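Local coordinates for putative DNA protection protein (Streptomyces coelicolor, PDB 4CYB), which belongs to the Dps family of ferritin-like cage proteins, binds ferric iron and probably oxidises and stores iron to protect DNA, at residues Asn29-Ile37 / Val87-Thr98. Sequence-based numbering, arbitrary orientation.
Sequences NKVLADTRI and VGDPRHVAEITT
R36 grips G88 end-on: NH1 and NH2 each donate to G88 O at 3.0 Å, and the acceptor lies close to the guanidinium plane. NH2 meets the oxygen almost head-on (C=O...N angle 166°). Bends at chi2 (-90°) and chi3 fold the arginine chain back over V93, whose CG2 rests on one guanidinium face, 3.5 Å from NH1. In the plane, a water bridges NH1 to V87 O. At the other end D34 OD1 accepts twice, from T97 OG1 at 2.6 Å on its anti lone pair and from T98 N at 3.0 Å nearly along the C-O axis. K30 NZ takes the syn lone pair of D34 OD2 in a salt bridge and donates to T98 OG1 (2.9 Å), its methylenes lying along I96. Between these ends the axes of segments 29-37 and 90-96 approach to 8.7 Å, crossing at -112°, with small A33 at the closest backbone approach, opposite V93; A33 CB meets I96 CG2 at 3.6 Å, while V93 CG1 packs against I37 CD1. N29 OD1 receives V87 N from above its carbonyl plane, and V87 CG1 lies against L32.

Farther out, D89 N-caps helix 90-96 through R91 N and holds the R91 guanidinium side-on. N29 ND2 also binds V85 O, and E126 of helix 109-136 gives K30 a second acidic partner. R36 NH2 forms a salt bridge with D40 of a neighbouring subunit, and R91 NH1 donates to V99 O of that subunit. The contact thus seats the short helix of the loop joining helices 54-81 and 109-136 across helix 18-48 of the four-helix bundle, as in other Dps proteins. Sharing one guanidinium between a buried loop carbonyl and a carboxylate of the next subunit ties this loop to that interface and probably helps fix both.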
ATOM      1  N   ASN J  29      10.239 -28.788  21.038  1.00 20.89           N
ATOM      2  CA  ASN J  29       9.342 -29.697  20.354  1.00 22.52           C
ATOM      3  C   ASN J  29       8.075 -29.979  21.135  1.00 22.47           C
ATOM      4  O   ASN J  29       7.038 -30.220  20.557  1.00 21.02           O
ATOM      5  CB  ASN J  29       9.994 -30.997  19.866  1.00 22.99           C
ATOM      6  CG  ASN J  29      10.571 -30.862  18.466  1.00 26.28           C
ATOM      7  OD1 ASN J  29       9.929 -30.293  17.571  1.00 26.28           O
ATOM      8  ND2 ASN J  29      11.759 -31.410  18.260  1.00 22.52           N
ATOM      9  N   LYS J  30       8.159 -29.983  22.458  1.00 22.64           N
ATOM     10  CA  LYS J  30       6.938 -30.164  23.241  1.00 20.54           C
ATOM     11  C   LYS J  30       6.027 -28.951  23.098  1.00 21.25           C
ATOM     12  O   LYS J  30       4.797 -29.099  22.892  1.00 21.55           O
ATOM     13  CB  LYS J  30       7.278 -30.448  24.742  1.00 21.98           C
ATOM     14  CG  LYS J  30       6.033 -30.625  25.635  1.00 25.94           C
ATOM     15  CD  LYS J  30       5.057 -31.660  25.077  1.00 26.25           C
ATOM     16  CE  LYS J  30       4.070 -32.085  26.163  1.00 26.50           C
ATOM     17  NZ  LYS J  30       3.401 -30.954  26.832  1.00 25.01           N
ATOM     18  N   VAL J  31       6.600 -27.771  23.202  1.00 21.59           N
ATOM     19  CA  VAL J  31       5.829 -26.532  23.012  1.00 21.74           C
ATOM     20  C   VAL J  31       5.206 -26.561  21.614  1.00 19.91           C
ATOM     21  O   VAL J  31       4.052 -26.163  21.432  1.00 21.17           O
ATOM     22  CB  VAL J  31       6.713 -25.284  23.191  1.00 23.40           C
ATOM     23  CG1 VAL J  31       5.958 -24.015  22.765  1.00 24.54           C
ATOM     24  CG2 VAL J  31       7.114 -25.176  24.682  1.00 24.62           C
ATOM     25  N   LEU J  32       5.999 -26.963  20.638  1.00 20.66           N
ATOM     26  CA  LEU J  32       5.536 -27.005  19.207  1.00 22.25           C
ATOM     27  C   LEU J  32       4.364 -27.965  19.051  1.00 22.95           C
ATOM     28  O   LEU J  32       3.344 -27.610  18.429  1.00 21.59           O
ATOM     29  CB  LEU J  32       6.722 -27.413  18.339  1.00 22.70           C
ATOM     30  CG  LEU J  32       6.677 -27.250  16.839  1.00 28.20           C
ATOM     31  CD1 LEU J  32       6.174 -25.835  16.509  1.00 23.88           C
ATOM     32  CD2 LEU J  32       8.086 -27.521  16.330  1.00 25.15           C
ATOM     33  N   ALA J  33       4.474 -29.175  19.628  1.00 19.25           N
ATOM     34  CA  ALA J  33       3.371 -30.166  19.588  1.00 21.97           C
ATOM     35  C   ALA J  33       2.111 -29.596  20.225  1.00 20.99           C
ATOM     36  O   ALA J  33       1.024 -29.688  19.654  1.00 21.63           O
ATOM     37  CB  ALA J  33       3.795 -31.507  20.245  1.00 19.87           C
ATOM     38  N   ASP J  34       2.212 -28.995  21.422  1.00 20.49           N
ATOM     39  CA  ASP J  34       1.043 -28.403  22.051  1.00 20.32           C
ATOM     40  C   ASP J  34       0.436 -27.218  21.244  1.00 20.34           C
ATOM     41  O   ASP J  34      -0.799 -27.071  21.143  1.00 20.60           O
ATOM     42  CB  ASP J  34       1.353 -27.948  23.472  1.00 23.45           C
ATOM     43  CG  ASP J  34       1.783 -29.131  24.417  1.00 28.16           C
ATOM     44  OD1 ASP J  34       1.344 -30.289  24.210  1.00 25.83           O
ATOM     45  OD2 ASP J  34       2.590 -28.873  25.351  1.00 27.58           O
ATOM     46  N   THR J  35       1.315 -26.431  20.660  1.00 19.46           N
ATOM     47  CA  THR J  35       0.902 -25.270  19.896  1.00 20.11           C
ATOM     48  C   THR J  35       0.257 -25.732  18.574  1.00 20.22           C
ATOM     49  O   THR J  35      -0.714 -25.113  18.115  1.00 21.13           O
ATOM     50  CB  THR J  35       2.092 -24.359  19.582  1.00 20.25           C
ATOM     51  OG1 THR J  35       2.649 -23.852  20.805  1.00 22.97           O
ATOM     52  CG2 THR J  35       1.621 -23.134  18.725  1.00 22.11           C
ATOM     53  N   ARG J  36       0.787 -26.772  17.958  1.00 19.09           N
ATOM     54  CA  ARG J  36       0.051 -27.398  16.814  1.00 19.51           C
ATOM     55  C   ARG J  36      -1.399 -27.788  17.138  1.00 23.61           C
ATOM     56  O   ARG J  36      -2.332 -27.473  16.374  1.00 19.48           O
ATOM     57  CB  ARG J  36       0.801 -28.589  16.228  1.00 21.72           C
ATOM     58  CG  ARG J  36       2.150 -28.238  15.631  1.00 22.06           C
ATOM     59  CD  ARG J  36       1.949 -27.903  14.167  1.00 21.66           C
ATOM     60  NE  ARG J  36       1.398 -29.006  13.386  1.00 22.95           N
ATOM     61  CZ  ARG J  36       2.149 -30.000  12.902  1.00 25.45           C
ATOM     62  NH1 ARG J  36       3.461 -30.027  13.164  1.00 24.19           N
ATOM     63  NH2 ARG J  36       1.580 -30.995  12.218  1.00 23.87           N
ATOM     64  N   ILE J  37      -1.628 -28.397  18.322  1.00 19.71           N
ATOM     65  CA  ILE J  37      -3.012 -28.760  18.679  1.00 18.36           C
ATOM     66  C   ILE J  37      -3.842 -27.470  18.912  1.00 18.67           C
ATOM     67  O   ILE J  37      -4.991 -27.395  18.519  1.00 21.21           O
ATOM     68  CB  ILE J  37      -3.009 -29.602  20.001  1.00 18.25           C
ATOM     69  CG1 ILE J  37      -2.142 -30.854  19.781  1.00 19.81           C
ATOM     70  CG2 ILE J  37      -4.444 -29.928  20.434  1.00 19.16           C
ATOM     71  CD1 ILE J  37      -2.695 -31.762  18.695  1.00 20.84           C
ATOM     72  N   VAL J  87       9.126 -31.306  15.005  1.00 21.54           N
ATOM     73  CA  VAL J  87       8.049 -32.288  14.818  1.00 23.84           C
ATOM     74  C   VAL J  87       7.210 -31.982  13.553  1.00 24.55           C
ATOM     75  O   VAL J  87       6.838 -30.816  13.314  1.00 24.81           O
ATOM     76  CB  VAL J  87       7.163 -32.400  16.061  1.00 25.89           C
ATOM     77  CG1 VAL J  87       6.507 -31.081  16.420  1.00 25.28           C
ATOM     78  CG2 VAL J  87       6.118 -33.497  15.855  1.00 24.31           C
ATOM     79  N   GLY J  88       6.993 -32.996  12.724  1.00 23.17           N
ATOM     80  CA  GLY J  88       6.409 -32.762  11.367  1.00 23.04           C
ATOM     81  C   GLY J  88       4.955 -33.177  11.239  1.00 22.42           C
ATOM     82  O   GLY J  88       4.060 -32.382  11.408  1.00 23.74           O
ATOM     83  N   ASP J  89       4.710 -34.427  10.872  1.00 21.79           N
ATOM     84  CA  ASP J  89       3.362 -34.930  10.630  1.00 23.13           C
ATOM     85  C   ASP J  89       2.508 -34.882  11.903  1.00 23.20           C
ATOM     86  O   ASP J  89       3.036 -35.156  13.008  1.00 22.79           O
ATOM     87  CB  ASP J  89       3.458 -36.360  10.089  1.00 24.08           C
ATOM     88  CG  ASP J  89       2.129 -36.919   9.626  1.00 24.62           C
ATOM     89  OD1 ASP J  89       1.382 -37.424  10.490  1.00 25.53           O
ATOM     90  OD2 ASP J  89       1.818 -36.883   8.400  1.00 24.63           O
ATOM     91  N   PRO J  90       1.214 -34.500  11.763  1.00 22.43           N
ATOM     92  CA  PRO J  90       0.364 -34.437  12.970  1.00 24.98           C
ATOM     93  C   PRO J  90       0.241 -35.776  13.760  1.00 25.02           C
ATOM     94  O   PRO J  90      -0.104 -35.765  14.964  1.00 23.69           O
ATOM     95  CB  PRO J  90      -1.020 -34.043  12.428  1.00 25.93           C
ATOM     96  CG  PRO J  90      -0.996 -34.421  10.981  1.00 25.87           C
ATOM     97  CD  PRO J  90       0.436 -34.256  10.515  1.00 24.42           C
ATOM     98  N   ARG J  91       0.530 -36.900  13.111  1.00 23.11           N
ATOM     99  CA  ARG J  91       0.476 -38.176  13.835  1.00 22.72           C
ATOM    100  C   ARG J  91       1.628 -38.299  14.803  1.00 25.83           C
ATOM    101  O   ARG J  91       1.505 -39.001  15.829  1.00 24.50           O
ATOM    102  CB  ARG J  91       0.421 -39.351  12.842  1.00 23.65           C
ATOM    103  CG  ARG J  91      -1.005 -39.436  12.221  1.00 23.75           C
ATOM    104  CD  ARG J  91      -1.056 -40.263  10.916  1.00 27.73           C
ATOM    105  NE  ARG J  91      -0.447 -39.495   9.821  1.00 24.83           N
ATOM    106  CZ  ARG J  91      -0.687 -39.678   8.515  1.00 27.38           C
ATOM    107  NH1 ARG J  91      -1.492 -40.634   8.122  1.00 25.86           N
ATOM    108  NH2 ARG J  91      -0.054 -38.933   7.606  1.00 25.02           N
ATOM    109  N   HIS J  92       2.742 -37.624  14.498  1.00 23.95           N
ATOM    110  CA  HIS J  92       3.817 -37.494  15.484  1.00 22.52           C
ATOM    111  C   HIS J  92       3.481 -36.507  16.576  1.00 23.73           C
ATOM    112  O   HIS J  92       3.708 -36.766  17.766  1.00 25.27           O
ATOM    113  CB  HIS J  92       5.142 -37.187  14.777  1.00 21.52           C
ATOM    114  CG  HIS J  92       6.367 -37.412  15.638  1.00 24.35           C
ATOM    115  ND1 HIS J  92       7.581 -36.908  15.325  1.00 24.54           N
ATOM    116  CD2 HIS J  92       6.518 -38.083  16.859  1.00 23.50           C
ATOM    117  CE1 HIS J  92       8.472 -37.277  16.259  1.00 25.81           C
ATOM    118  NE2 HIS J  92       7.821 -37.988  17.207  1.00 22.74           N
ATOM    119  N   VAL J  93       2.924 -35.334  16.200  1.00 23.03           N
ATOM    120  CA  VAL J  93       2.449 -34.359  17.192  1.00 23.61           C
ATOM    121  C   VAL J  93       1.593 -35.037  18.275  1.00 22.15           C
ATOM    122  O   VAL J  93       1.776 -34.770  19.456  1.00 23.91           O
ATOM    123  CB  VAL J  93       1.644 -33.217  16.477  1.00 22.55           C
ATOM    124  CG1 VAL J  93       0.764 -32.398  17.452  1.00 22.04           C
ATOM    125  CG2 VAL J  93       2.624 -32.297  15.700  1.00 24.31           C
ATOM    126  N   ALA J  94       0.696 -35.928  17.815  1.00 24.63           N
ATOM    127  CA  ALA J  94      -0.247 -36.716  18.659  1.00 25.80           C
ATOM    128  C   ALA J  94       0.468 -37.482  19.757  1.00 28.63           C
ATOM    129  O   ALA J  94      -0.020 -37.592  20.880  1.00 31.15           O
ATOM    130  CB  ALA J  94      -1.081 -37.670  17.789  1.00 22.61           C
ATOM    131  N   GLU J  95       1.666 -37.949  19.441  1.00 25.89           N
ATOM    132  CA  GLU J  95       2.431 -38.767  20.357  1.00 27.47           C
ATOM    133  C   GLU J  95       3.218 -37.966  21.368  1.00 32.76           C
ATOM    134  O   GLU J  95       3.662 -38.539  22.368  1.00 31.73           O
ATOM    135  CB  GLU J  95       3.370 -39.699  19.610  1.00 24.79           C
ATOM    136  CG  GLU J  95       2.632 -40.664  18.691  1.00 27.01           C
ATOM    137  CD  GLU J  95       3.585 -41.313  17.706  1.00 29.76           C
ATOM    138  OE1 GLU J  95       4.730 -40.823  17.557  1.00 32.55           O
ATOM    139  OE2 GLU J  95       3.200 -42.289  17.030  1.00 31.67           O
ATOM    140  N   ILE J  96       3.383 -36.653  21.133  1.00 26.62           N
ATOM    141  CA  ILE J  96       4.211 -35.808  21.974  1.00 23.66           C
ATOM    142  C   ILE J  96       3.343 -34.867  22.838  1.00 25.00           C
ATOM    143  O   ILE J  96       3.687 -34.552  24.029  1.00 23.90           O
ATOM    144  CB  ILE J  96       5.174 -34.936  21.104  1.00 24.78           C
ATOM    145  CG1 ILE J  96       6.190 -35.820  20.352  1.00 27.73           C
ATOM    146  CG2 ILE J  96       5.877 -33.859  21.983  1.00 24.04           C
ATOM    147  CD1 ILE J  96       7.031 -35.069  19.304  1.00 24.58           C
ATOM    148  N   THR J  97       2.216 -34.399  22.282  1.00 24.07           N
ATOM    149  CA  THR J  97       1.440 -33.340  22.980  1.00 23.19           C
ATOM    150  C   THR J  97       0.787 -33.886  24.258  1.00 24.52           C
ATOM    151  O   THR J  97       0.482 -35.088  24.348  1.00 24.43           O
ATOM    152  CB  THR J  97       0.315 -32.777  22.080  1.00 24.85           C
ATOM    153  OG1 THR J  97      -0.348 -31.682  22.750  1.00 23.79           O
ATOM    154  CG2 THR J  97      -0.719 -33.903  21.694  1.00 26.68           C
ATOM    155  N   THR J  98       0.561 -33.020  25.237  1.00 24.72           N
ATOM    156  CA  THR J  98      -0.330 -33.418  26.302  1.00 27.09           C
ATOM    157  C   THR J  98      -1.666 -32.636  26.308  1.00 28.32           C
ATOM    158  O   THR J  98      -2.430 -32.703  27.264  1.00 26.60           O
ATOM    159  CB  THR J  98       0.363 -33.286  27.669  1.00 25.49           C
ATOM    160  OG1 THR J  98       0.846 -31.966  27.833  1.00 26.13           O
ATOM    161  CG2 THR J  98       1.541 -34.312  27.812  1.00 29.17           C
TER
HETATM  162  O   HOH W   1       5.556 -28.271  14.074  1.00 23.82           O